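Local coordinates for LbaCas13a H328A (C2c2) (Lachnospiraceae bacterium NK4A179, PDB 5WLH), which binds precursor CRISPR RNA, probably processes it and, guided by it, probably cleaves target RNA with a HEPN-type nuclease site, at residues A[792-796]-A[808-812]; A[1012-1016]-A[1028-1032]; A[1237-1241]-A[1308-1312]. All coordinates share one frame; numbering follows the deposited sequence.

Contact 1: A[792-796]-A[808-812]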
ATOM      1  N   ARG A 792     -18.973  22.483   3.026  1.00 49.80           N
ATOM      2  CA  ARG A 792     -18.211  21.869   1.945  1.00 43.81           C
ATOM      3  C   ARG A 792     -19.129  21.228   0.918  1.00 38.28           C
ATOM      4  O   ARG A 792     -18.856  21.297  -0.289  1.00 42.24           O
ATOM      5  CB  ARG A 792     -17.222  20.850   2.504  1.00 51.37           C
ATOM      6  CG  ARG A 792     -16.449  21.371   3.688  1.00 54.98           C
ATOM      7  CD  ARG A 792     -15.626  20.278   4.313  1.00 58.99           C
ATOM      8  NE  ARG A 792     -14.269  20.232   3.784  1.00 65.31           N
ATOM      9  CZ  ARG A 792     -13.255  20.933   4.282  1.00 66.38           C
ATOM     10  NH1 ARG A 792     -12.046  20.833   3.744  1.00 65.97           N
ATOM     11  NH2 ARG A 792     -13.454  21.733   5.320  1.00 65.79           N
ATOM     12  N   ILE A 793     -20.230  20.618   1.371  1.00 38.47           N
ATOM     13  CA  ILE A 793     -21.214  20.064   0.442  1.00 40.48           C
ATOM     14  C   ILE A 793     -21.727  21.149  -0.493  1.00 38.78           C
ATOM     15  O   ILE A 793     -21.793  20.965  -1.716  1.00 41.62           O
ATOM     16  CB  ILE A 793     -22.375  19.404   1.210  1.00 45.62           C
ATOM     17  CG1 ILE A 793     -21.853  18.334   2.165  1.00 48.75           C
ATOM     18  CG2 ILE A 793     -23.401  18.837   0.236  1.00 45.92           C
ATOM     19  CD1 ILE A 793     -21.631  16.999   1.526  1.00 50.14           C
ATOM     20  N   LYS A 794     -22.106  22.304   0.068  1.00 44.77           N
ATOM     21  CA  LYS A 794     -22.621  23.375  -0.779  1.00 47.04           C
ATOM     22  C   LYS A 794     -21.543  23.885  -1.725  1.00 42.63           C
ATOM     23  O   LYS A 794     -21.818  24.176  -2.898  1.00 42.19           O
ATOM     24  CB  LYS A 794     -23.193  24.519   0.071  1.00 56.03           C
ATOM     25  CG  LYS A 794     -24.609  24.300   0.681  1.00 62.42           C
ATOM     26  CD  LYS A 794     -25.763  24.478  -0.347  1.00 66.77           C
ATOM     27  CE  LYS A 794     -25.971  23.278  -1.281  1.00 68.09           C
ATOM     28  NZ  LYS A 794     -26.770  23.575  -2.502  1.00 69.76           N
ATOM     29  N   ASN A 795     -20.302  23.984  -1.243  1.00 43.33           N
ATOM     30  CA  ASN A 795     -19.196  24.338  -2.129  1.00 45.89           C
ATOM     31  C   ASN A 795     -19.064  23.327  -3.263  1.00 43.15           C
ATOM     32  O   ASN A 795     -18.922  23.702  -4.433  1.00 42.72           O
ATOM     33  CB  ASN A 795     -17.900  24.433  -1.327  1.00 52.07           C
ATOM     34  CG  ASN A 795     -16.734  24.901  -2.169  1.00 64.83           C
ATOM     35  OD1 ASN A 795     -15.602  24.442  -1.999  1.00 76.24           O
ATOM     36  ND2 ASN A 795     -17.004  25.817  -3.095  1.00 67.49           N
ATOM     37  N   ILE A 796     -19.136  22.034  -2.934  1.00 40.32           N
ATOM     38  CA  ILE A 796     -18.967  20.991  -3.944  1.00 36.84           C
ATOM     39  C   ILE A 796     -20.025  21.119  -5.036  1.00 34.59           C
ATOM     40  O   ILE A 796     -19.710  21.134  -6.233  1.00 35.87           O
ATOM     41  CB  ILE A 796     -18.995  19.600  -3.285  1.00 38.54           C
ATOM     42  CG1 ILE A 796     -17.683  19.352  -2.542  1.00 36.94           C
ATOM     43  CG2 ILE A 796     -19.242  18.518  -4.325  1.00 36.30           C
ATOM     44  CD1 ILE A 796     -17.745  18.208  -1.557  1.00 40.70           C
ATOM     45  N   ILE A 808     -19.919  13.520  -4.704  1.00 28.52           N
ATOM     46  CA  ILE A 808     -19.928  14.304  -3.474  1.00 30.22           C
ATOM     47  C   ILE A 808     -19.243  13.532  -2.351  1.00 29.89           C
ATOM     48  O   ILE A 808     -18.415  14.084  -1.613  1.00 31.44           O
ATOM     49  CB  ILE A 808     -21.366  14.708  -3.100  1.00 30.66           C
ATOM     50  CG1 ILE A 808     -21.955  15.593  -4.194  1.00 37.37           C
ATOM     51  CG2 ILE A 808     -21.364  15.423  -1.772  1.00 29.25           C
ATOM     52  CD1 ILE A 808     -23.465  15.759  -4.103  1.00 38.30           C
ATOM     53  N   CYS A 809     -19.567  12.237  -2.209  1.00 28.54           N
ATOM     54  CA  CYS A 809     -18.928  11.426  -1.176  1.00 25.28           C
ATOM     55  C   CYS A 809     -17.421  11.392  -1.353  1.00 26.86           C
ATOM     56  O   CYS A 809     -16.672  11.489  -0.377  1.00 29.25           O
ATOM     57  CB  CYS A 809     -19.454   9.992  -1.198  1.00 32.71           C
ATOM     58  SG  CYS A 809     -21.142   9.781  -0.606  1.00 36.78           S
ATOM     59  N   GLN A 810     -16.963  11.216  -2.592  1.00 26.95           N
ATOM     60  CA  GLN A 810     -15.526  11.131  -2.836  1.00 29.72           C
ATOM     61  C   GLN A 810     -14.832  12.435  -2.466  1.00 29.34           C
ATOM     62  O   GLN A 810     -13.767  12.425  -1.837  1.00 31.71           O
ATOM     63  CB  GLN A 810     -15.270  10.783  -4.302  1.00 29.07           C
ATOM     64  CG  GLN A 810     -15.810   9.434  -4.703  1.00 27.93           C
ATOM     65  CD  GLN A 810     -15.981   9.301  -6.194  1.00 26.18           C
ATOM     66  OE1 GLN A 810     -15.769  10.251  -6.945  1.00 26.34           O
ATOM     67  NE2 GLN A 810     -16.332   8.107  -6.638  1.00 26.91           N
ATOM     68  N   LEU A 811     -15.430  13.566  -2.836  1.00 27.87           N
ATOM     69  CA  LEU A 811     -14.811  14.853  -2.546  1.00 31.99           C
ATOM     70  C   LEU A 811     -14.830  15.147  -1.055  1.00 38.41           C
ATOM     71  O   LEU A 811     -13.908  15.792  -0.544  1.00 39.83           O
ATOM     72  CB  LEU A 811     -15.502  15.962  -3.335  1.00 29.11           C
ATOM     73  CG  LEU A 811     -15.287  15.843  -4.847  1.00 34.15           C
ATOM     74  CD1 LEU A 811     -16.052  16.916  -5.585  1.00 35.87           C
ATOM     75  CD2 LEU A 811     -13.803  15.898  -5.195  1.00 33.02           C
ATOM     76  N   ILE A 812     -15.843  14.653  -0.339  1.00 40.32           N
ATOM     77  CA  ILE A 812     -15.859  14.782   1.114  1.00 38.44           C
ATOM     78  C   ILE A 812     -14.771  13.921   1.742  1.00 36.78           C
ATOM     79  O   ILE A 812     -13.997  14.391   2.583  1.00 41.71           O
ATOM     80  CB  ILE A 812     -17.250  14.426   1.670  1.00 39.99           C
ATOM     81  CG1 ILE A 812     -18.182  15.613   1.491  1.00 37.62           C
ATOM     82  CG2 ILE A 812     -17.155  14.039   3.137  1.00 38.28           C
ATOM     83  CD1 ILE A 812     -17.733  16.845   2.258  1.00 42.02           C
TER

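Contact 2: A[1012-1016]-A[1028-1032]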
ATOM      1  N   LEU A1012     -19.688 -40.244   8.816  1.00 56.66           N
ATOM      2  CA  LEU A1012     -20.203 -38.884   8.938  1.00 55.60           C
ATOM      3  C   LEU A1012     -21.703 -38.884   9.206  1.00 55.32           C
ATOM      4  O   LEU A1012     -22.199 -38.057   9.978  1.00 53.68           O
ATOM      5  CB  LEU A1012     -19.879 -38.080   7.672  1.00 55.06           C
ATOM      6  CG  LEU A1012     -20.480 -36.675   7.541  1.00 56.37           C
ATOM      7  CD1 LEU A1012     -20.085 -35.791   8.721  1.00 55.35           C
ATOM      8  CD2 LEU A1012     -20.081 -36.025   6.216  1.00 54.84           C
ATOM      9  N   ASN A1013     -22.438 -39.804   8.575  1.00 55.78           N
ATOM     10  CA  ASN A1013     -23.871 -39.900   8.831  1.00 56.16           C
ATOM     11  C   ASN A1013     -24.142 -40.331  10.268  1.00 52.44           C
ATOM     12  O   ASN A1013     -25.062 -39.817  10.913  1.00 49.17           O
ATOM     13  CB  ASN A1013     -24.515 -40.867   7.837  1.00 57.26           C
ATOM     14  CG  ASN A1013     -26.018 -40.979   8.016  1.00 57.06           C
ATOM     15  OD1 ASN A1013     -26.758 -40.009   7.830  1.00 56.46           O
ATOM     16  ND2 ASN A1013     -26.479 -42.169   8.378  1.00 58.93           N
ATOM     17  N   ARG A1014     -23.347 -41.272  10.784  1.00 58.01           N
ATOM     18  CA  ARG A1014     -23.459 -41.661  12.187  1.00 61.58           C
ATOM     19  C   ARG A1014     -23.215 -40.473  13.106  1.00 58.52           C
ATOM     20  O   ARG A1014     -23.921 -40.287  14.106  1.00 54.67           O
ATOM     21  CB  ARG A1014     -22.464 -42.780  12.499  1.00 66.10           C
ATOM     22  CG  ARG A1014     -23.089 -44.079  12.978  1.00 70.85           C
ATOM     23  CD  ARG A1014     -22.023 -45.140  13.235  1.00 74.36           C
ATOM     24  NE  ARG A1014     -21.329 -45.552  12.016  1.00 77.49           N
ATOM     25  CZ  ARG A1014     -20.031 -45.360  11.788  1.00 79.43           C
ATOM     26  NH1 ARG A1014     -19.275 -44.756  12.698  1.00 80.24           N
ATOM     27  NH2 ARG A1014     -19.487 -45.771  10.650  1.00 79.34           N
ATOM     28  N   PHE A1015     -22.219 -39.652  12.772  1.00 56.50           N
ATOM     29  CA  PHE A1015     -21.845 -38.527  13.621  1.00 53.02           C
ATOM     30  C   PHE A1015     -22.945 -37.473  13.668  1.00 51.43           C
ATOM     31  O   PHE A1015     -23.224 -36.908  14.732  1.00 51.41           O
ATOM     32  CB  PHE A1015     -20.534 -37.934  13.109  1.00 54.00           C
ATOM     33  CG  PHE A1015     -19.990 -36.824  13.952  1.00 52.03           C
ATOM     34  CD1 PHE A1015     -19.273 -37.102  15.102  1.00 48.52           C
ATOM     35  CD2 PHE A1015     -20.165 -35.501  13.574  1.00 49.48           C
ATOM     36  CE1 PHE A1015     -18.754 -36.082  15.870  1.00 48.38           C
ATOM     37  CE2 PHE A1015     -19.647 -34.479  14.338  1.00 48.29           C
ATOM     38  CZ  PHE A1015     -18.941 -34.767  15.489  1.00 44.68           C
ATOM     39  N   CYS A1016     -23.587 -37.196  12.529  1.00 49.57           N
ATOM     40  CA  CYS A1016     -24.642 -36.189  12.515  1.00 49.56           C
ATOM     41  C   CYS A1016     -25.921 -36.698  13.161  1.00 49.01           C
ATOM     42  O   CYS A1016     -26.726 -35.900  13.651  1.00 48.08           O
ATOM     43  CB  CYS A1016     -24.927 -35.737  11.082  1.00 51.93           C
ATOM     44  SG  CYS A1016     -23.489 -35.057  10.226  1.00 49.84           S
ATOM     45  N   LEU A1028     -25.955 -30.509  11.391  1.00 46.12           N
ATOM     46  CA  LEU A1028     -24.962 -29.635  10.777  1.00 47.24           C
ATOM     47  C   LEU A1028     -24.495 -30.105   9.402  1.00 48.45           C
ATOM     48  O   LEU A1028     -24.671 -29.391   8.409  1.00 53.91           O
ATOM     49  CB  LEU A1028     -23.757 -29.466  11.712  1.00 46.75           C
ATOM     50  CG  LEU A1028     -24.026 -28.617  12.957  1.00 46.74           C
ATOM     51  CD1 LEU A1028     -22.806 -28.555  13.858  1.00 45.25           C
ATOM     52  CD2 LEU A1028     -24.478 -27.222  12.552  1.00 48.46           C
ATOM     53  N   TYR A1029     -23.903 -31.295   9.323  1.00 45.30           N
ATOM     54  CA  TYR A1029     -23.084 -31.666   8.175  1.00 45.04           C
ATOM     55  C   TYR A1029     -23.753 -32.656   7.228  1.00 49.21           C
ATOM     56  O   TYR A1029     -23.105 -33.116   6.280  1.00 47.34           O
ATOM     57  CB  TYR A1029     -21.752 -32.226   8.667  1.00 42.76           C
ATOM     58  CG  TYR A1029     -21.061 -31.289   9.634  1.00 44.07           C
ATOM     59  CD1 TYR A1029     -20.539 -30.074   9.201  1.00 40.86           C
ATOM     60  CD2 TYR A1029     -20.971 -31.596  10.987  1.00 43.82           C
ATOM     61  CE1 TYR A1029     -19.916 -29.206  10.083  1.00 42.03           C
ATOM     62  CE2 TYR A1029     -20.351 -30.733  11.876  1.00 43.22           C
ATOM     63  CZ  TYR A1029     -19.827 -29.538  11.419  1.00 44.11           C
ATOM     64  OH  TYR A1029     -19.209 -28.677  12.302  1.00 41.27           O
ATOM     65  N   TYR A1030     -25.025 -32.990   7.445  1.00 53.83           N
ATOM     66  CA  TYR A1030     -25.716 -33.960   6.609  1.00 55.97           C
ATOM     67  C   TYR A1030     -27.038 -33.387   6.126  1.00 57.69           C
ATOM     68  O   TYR A1030     -27.720 -32.669   6.863  1.00 60.31           O
ATOM     69  CB  TYR A1030     -25.951 -35.278   7.358  1.00 55.77           C
ATOM     70  CG  TYR A1030     -25.611 -36.489   6.525  1.00 56.91           C
ATOM     71  CD1 TYR A1030     -24.309 -36.965   6.457  1.00 58.34           C
ATOM     72  CD2 TYR A1030     -26.590 -37.149   5.794  1.00 58.07           C
ATOM     73  CE1 TYR A1030     -23.991 -38.065   5.688  1.00 59.35           C
ATOM     74  CE2 TYR A1030     -26.281 -38.253   5.022  1.00 58.24           C
ATOM     75  CZ  TYR A1030     -24.982 -38.706   4.973  1.00 60.04           C
ATOM     76  OH  TYR A1030     -24.674 -39.804   4.207  1.00 62.32           O
ATOM     77  N   ASP A1031     -27.391 -33.711   4.876  1.00 61.36           N
ATOM     78  CA  ASP A1031     -28.611 -33.227   4.220  1.00 65.66           C
ATOM     79  C   ASP A1031     -29.361 -34.456   3.701  1.00 67.24           C
ATOM     80  O   ASP A1031     -29.282 -34.803   2.519  1.00 69.91           O
ATOM     81  CB  ASP A1031     -28.267 -32.230   3.097  1.00 70.51           C
ATOM     82  CG  ASP A1031     -29.500 -31.607   2.453  1.00 73.61           C
ATOM     83  OD1 ASP A1031     -30.633 -31.960   2.843  1.00 75.85           O
ATOM     84  OD2 ASP A1031     -29.328 -30.754   1.553  1.00 72.32           O
ATOM     85  N   GLY A1032     -30.083 -35.121   4.598  1.00 66.94           N
ATOM     86  CA  GLY A1032     -30.875 -36.279   4.237  1.00 66.94           C
ATOM     87  C   GLY A1032     -30.068 -37.494   3.831  1.00 67.97           C
ATOM     88  O   GLY A1032     -29.470 -38.166   4.677  1.00 66.65           O
TER

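Contact 3: A[1237-1241]-A[1308-1312]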
ATOM      1  N   SER A1237      26.197 -10.625  -5.800  1.00 26.39           N
ATOM      2  CA  SER A1237      26.416 -12.011  -5.379  1.00 31.08           C
ATOM      3  C   SER A1237      25.133 -12.717  -4.963  1.00 31.57           C
ATOM      4  O   SER A1237      25.106 -13.953  -4.927  1.00 27.39           O
ATOM      5  CB  SER A1237      27.411 -12.062  -4.216  1.00 37.88           C
ATOM      6  OG  SER A1237      28.614 -11.412  -4.567  1.00 47.57           O
ATOM      7  N   GLU A1238      24.084 -11.962  -4.622  1.00 26.23           N
ATOM      8  CA  GLU A1238      22.805 -12.517  -4.217  1.00 23.44           C
ATOM      9  C   GLU A1238      21.774 -12.536  -5.328  1.00 20.75           C
ATOM     10  O   GLU A1238      20.630 -12.901  -5.062  1.00 23.94           O
ATOM     11  CB  GLU A1238      22.208 -11.707  -3.067  1.00 26.23           C
ATOM     12  CG  GLU A1238      23.098 -11.411  -1.903  1.00 33.73           C
ATOM     13  CD  GLU A1238      22.303 -10.694  -0.815  1.00 36.10           C
ATOM     14  OE1 GLU A1238      22.159 -11.285   0.273  1.00 26.18           O
ATOM     15  OE2 GLU A1238      21.782  -9.567  -1.069  1.00 35.41           O
ATOM     16  N   HIS A1239      22.143 -12.138  -6.547  1.00 23.63           N
ATOM     17  CA  HIS A1239      21.155 -12.003  -7.615  1.00 28.49           C
ATOM     18  C   HIS A1239      20.345 -13.282  -7.826  1.00 26.48           C
ATOM     19  O   HIS A1239      19.116 -13.234  -7.961  1.00 26.78           O
ATOM     20  CB  HIS A1239      21.848 -11.581  -8.915  1.00 29.35           C
ATOM     21  CG  HIS A1239      20.897 -11.340 -10.043  1.00 36.50           C
ATOM     22  ND1 HIS A1239      20.333 -10.106 -10.293  1.00 39.10           N
ATOM     23  CD2 HIS A1239      20.385 -12.184 -10.973  1.00 40.58           C
ATOM     24  CE1 HIS A1239      19.527 -10.198 -11.337  1.00 39.02           C
ATOM     25  NE2 HIS A1239      19.541 -11.447 -11.769  1.00 38.43           N
ATOM     26  N   ASP A1240      21.009 -14.443  -7.850  1.00 28.15           N
ATOM     27  CA  ASP A1240      20.278 -15.686  -8.054  1.00 31.45           C
ATOM     28  C   ASP A1240      19.387 -16.027  -6.862  1.00 25.77           C
ATOM     29  O   ASP A1240      18.346 -16.674  -7.026  1.00 23.13           O
ATOM     30  CB  ASP A1240      21.259 -16.832  -8.339  1.00 34.87           C
ATOM     31  CG  ASP A1240      22.021 -16.646  -9.653  1.00 42.40           C
ATOM     32  OD1 ASP A1240      21.525 -15.931 -10.552  1.00 43.58           O
ATOM     33  OD2 ASP A1240      23.129 -17.206  -9.780  1.00 42.92           O
ATOM     34  N   ASN A1241      19.782 -15.628  -5.656  1.00 23.45           N
ATOM     35  CA  ASN A1241      18.918 -15.858  -4.507  1.00 22.79           C
ATOM     36  C   ASN A1241      17.671 -14.996  -4.589  1.00 24.29           C
ATOM     37  O   ASN A1241      16.591 -15.422  -4.155  1.00 24.85           O
ATOM     38  CB  ASN A1241      19.677 -15.574  -3.223  1.00 22.84           C
ATOM     39  CG  ASN A1241      20.980 -16.323  -3.161  1.00 26.46           C
ATOM     40  OD1 ASN A1241      22.043 -15.771  -3.457  1.00 25.12           O
ATOM     41  ND2 ASN A1241      20.902 -17.603  -2.815  1.00 24.72           N
ATOM     42  N   LYS A1308      20.822 -16.948   5.635  1.00 28.75           N
ATOM     43  CA  LYS A1308      20.475 -16.886   4.228  1.00 25.90           C
ATOM     44  C   LYS A1308      21.647 -17.424   3.425  1.00 25.47           C
ATOM     45  O   LYS A1308      22.800 -17.334   3.856  1.00 28.08           O
ATOM     46  CB  LYS A1308      20.143 -15.458   3.789  1.00 24.79           C
ATOM     47  CG  LYS A1308      21.304 -14.496   3.902  1.00 25.29           C
ATOM     48  CD  LYS A1308      20.952 -13.134   3.273  1.00 23.15           C
ATOM     49  CE  LYS A1308      22.004 -12.097   3.597  1.00 25.77           C
ATOM     50  NZ  LYS A1308      21.807 -10.797   2.882  1.00 29.31           N
ATOM     51  N   MET A1309      21.342 -17.965   2.257  1.00 28.52           N
ATOM     52  CA  MET A1309      22.382 -18.401   1.344  1.00 33.59           C
ATOM     53  C   MET A1309      22.779 -17.271   0.403  1.00 34.06           C
ATOM     54  O   MET A1309      21.968 -16.408   0.046  1.00 27.41           O
ATOM     55  CB  MET A1309      21.923 -19.616   0.537  1.00 34.05           C
ATOM     56  CG  MET A1309      21.544 -20.797   1.395  1.00 38.03           C
ATOM     57  SD  MET A1309      22.873 -21.245   2.512  1.00 42.19           S
ATOM     58  CE  MET A1309      24.174 -21.592   1.334  1.00 41.40           C
ATOM     59  N   ILE A1310      24.056 -17.276   0.028  1.00 32.40           N
ATOM     60  CA  ILE A1310      24.607 -16.427  -1.018  1.00 32.64           C
ATOM     61  C   ILE A1310      25.012 -17.353  -2.146  1.00 35.88           C
ATOM     62  O   ILE A1310      25.889 -18.204  -1.957  1.00 33.37           O
ATOM     63  CB  ILE A1310      25.820 -15.627  -0.522  1.00 34.97           C
ATOM     64  CG1 ILE A1310      25.498 -14.906   0.788  1.00 45.42           C
ATOM     65  CG2 ILE A1310      26.293 -14.653  -1.600  1.00 34.18           C
ATOM     66  CD1 ILE A1310      24.433 -13.842   0.654  1.00 47.83           C
ATOM     67  N   GLY A1311      24.383 -17.204  -3.306  1.00 30.48           N
ATOM     68  CA  GLY A1311      24.599 -18.125  -4.401  1.00 34.68           C
ATOM     69  C   GLY A1311      23.610 -19.279  -4.375  1.00 34.46           C
ATOM     70  O   GLY A1311      22.986 -19.583  -3.361  1.00 32.18           O
ATOM     71  N   ILE A1312      23.469 -19.930  -5.528  1.00 37.16           N
ATOM     72  CA  ILE A1312      22.560 -21.059  -5.696  1.00 43.80           C
ATOM     73  C   ILE A1312      23.353 -22.234  -6.251  1.00 49.69           C
ATOM     74  O   ILE A1312      24.026 -22.101  -7.280  1.00 53.89           O
ATOM     75  CB  ILE A1312      21.385 -20.716  -6.631  1.00 43.70           C
ATOM     76  CG1 ILE A1312      20.580 -19.547  -6.071  1.00 43.00           C
ATOM     77  CG2 ILE A1312      20.480 -21.927  -6.809  1.00 43.33           C
ATOM     78  CD1 ILE A1312      19.753 -19.930  -4.879  1.00 46.40           C
TER

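Contact 1: A[792-796]-A[808-812]
I796 and I793 carry the first segment's side of this wholly apolar contact, facing I808, L811 and I812. The CD1 methyl of I796 reaches into the angle between two of them, 3.6 Å from L811 CB and 4.0 Å from I812 CG1. Its other branch serves a different neighbour: CG2 stands 3.8 Å from L811 CD1 and also touches the CG1 branch of I808, so one isoleucine spans all three opposing residues. I793 works through a single methyl. I793 leaves its backbone alongside the second helix, but the bend at chi2 (-84°) swings CD1 back, where it lies 3.7 Å from I808 CG2 and equally near, at 3.7 Å, to I812 CG1. The I793 and I812 side chains meet at about a right angle.

These contacts join two consecutive helices, 786-799 and 805-813, linked by a short loop into a helical hairpin. The local axes approach to 10.3 Å and their N-to-C directions differ by 124°, so the hairpin is splayed rather than strictly antiparallel. I796 with I808 lies nearer the connecting loop. At the other end the aliphatic root of R792 closes the row, its CB 4.0 Å from I812 CD1, while its guanidinium group lies beyond the contact and makes a weak, long ion pair with D788.

Farther out, Y803 of the connecting loop touches both I796 and L811. I743 of helix 736-745 packs on I808, and F789, earlier on the first helix, on I812.

Contact 2: A[1012-1016]-A[1028-1032]
Y1030 lies against N1013 and L1012 with its ring used in two ways, face to one and edge to the other. The contact packs a helix, 1008-1017, on the first strand of a small antiparallel hairpin, 1030-1031 with 1034-1035, and on the residue leading into it. N1013 comes across one ring face: its CB sits 4.0 Å from the centroid of the Y1030 ring and 29° off the normal, a CH-pi contact. The amide then continues over the same face toward the rim, where OD1 comes within 3.3 Å of Y1030 CE2. Amide and ring planes are 54° apart, which excludes a flat amide stack. N1013 holds this pose because CG is anti to the backbone N (chi1 -178°), sending the amide across the ring.

L1012 meets the ring from its edge, CG lying near the plane and 4.0 Å from Y1030 CD1. The same leucine points CD1 at Y1029, whose CB is 3.9 Å away, so it bridges the two tyrosines. Both tyrosine hydroxyls have partners beyond the two segments: Y1029 OH bonds to V1103 O, and Y1030 OH to E1033 O in the hairpin turn. Cutting Y1030 back to an alanine would probably leave N1013 without the face it rests on, a gap beside L1012, and E1033 O without its hydroxyl partner.

A backbone bond between C1016 and A1027 ties the helix end to the chain approaching the strand. Between the tyrosines sits the C1016 thiol, near the plane of the Y1029 ring and in an oblique Cys sulfur-aromatic contact with that of Y1030, with SG 3.7 Å from Y1029 CB and 3.8 Å from Y1030 CB.

Contact 3: A[1237-1241]-A[1308-1312]
N1241 grips G1311 by both ends of its side-chain amide. The G1311 N-H reaches N1241 OD1 at 2.7 Å, in the carbonyl plane and on a lone pair, while N1241 ND2 donates to G1311 O at 2.9 Å. The second bond is about as straight, but its donor stands 64° out of the G1311 carbonyl plane. With both ends engaged on one residue, rotation of the amide is fixed. At the backbone angles of G1311 a CB would be jammed against the carbonyl O of I1310, so glycine suits the position.

The other polar link is a salt bridge, K1308 NZ to E1238 OE1 at 2.7 Å, met on the syn side and 19° out of the carboxylate plane. K1308 places CG between its backbone N and carbonyl carbon (chi1 64°) and from there runs extended to the carboxylate. D1271 is a second partner of K1308 and R1272 of E1238, so acids and bases alternate and probably hold one another charged. K1308 NZ also makes a weak hydrogen bond to a sugar of the bound RNA.

Isoleucines flank this polar core. I1310 CD1 lies 3.8 Å from E1238 CG, and its CG2 branch 3.8 Å from S1237 CB. Past the glycine, I1312 rests CG1 3.6 Å from D1240 CB and brings CD1 beside the amide of N1241.

These contacts join a 3-10 turn and the first turn of helix 1239-1250 to the end of strand 1297-1310 and the residues just after it. That inner strand lies between 1321-1330 and 1336-1344 in an antiparallel sheet. The sequence of this helix and the residue after it matches the R-X4-H signature of HEPN nucleases, consistent with a HEPN domain whose helical body carries a beta sheet beside the RNA.

In the fold
The three contacts follow one another along the chain without nesting and are widely dispersed: centres lie about 55 Å apart for contacts 1 and 2, and about 53 Å for contact 3 with either of them. No two touch, the nearest atoms being about 39 Å apart or more. Contacts 1 and 3 sit on opposite sides of the chain's centre, their centres about 26 and 28 Å from it, whereas the centre of contact 2 is about 45 Å out. Contact 3, at the helix with the probable HEPN signature, has its nearest atom about 3 Å from the bound RNA. The nearest atom of contact 1 is about 7 Å from the bound RNA, that of contact 2 about 10 Å.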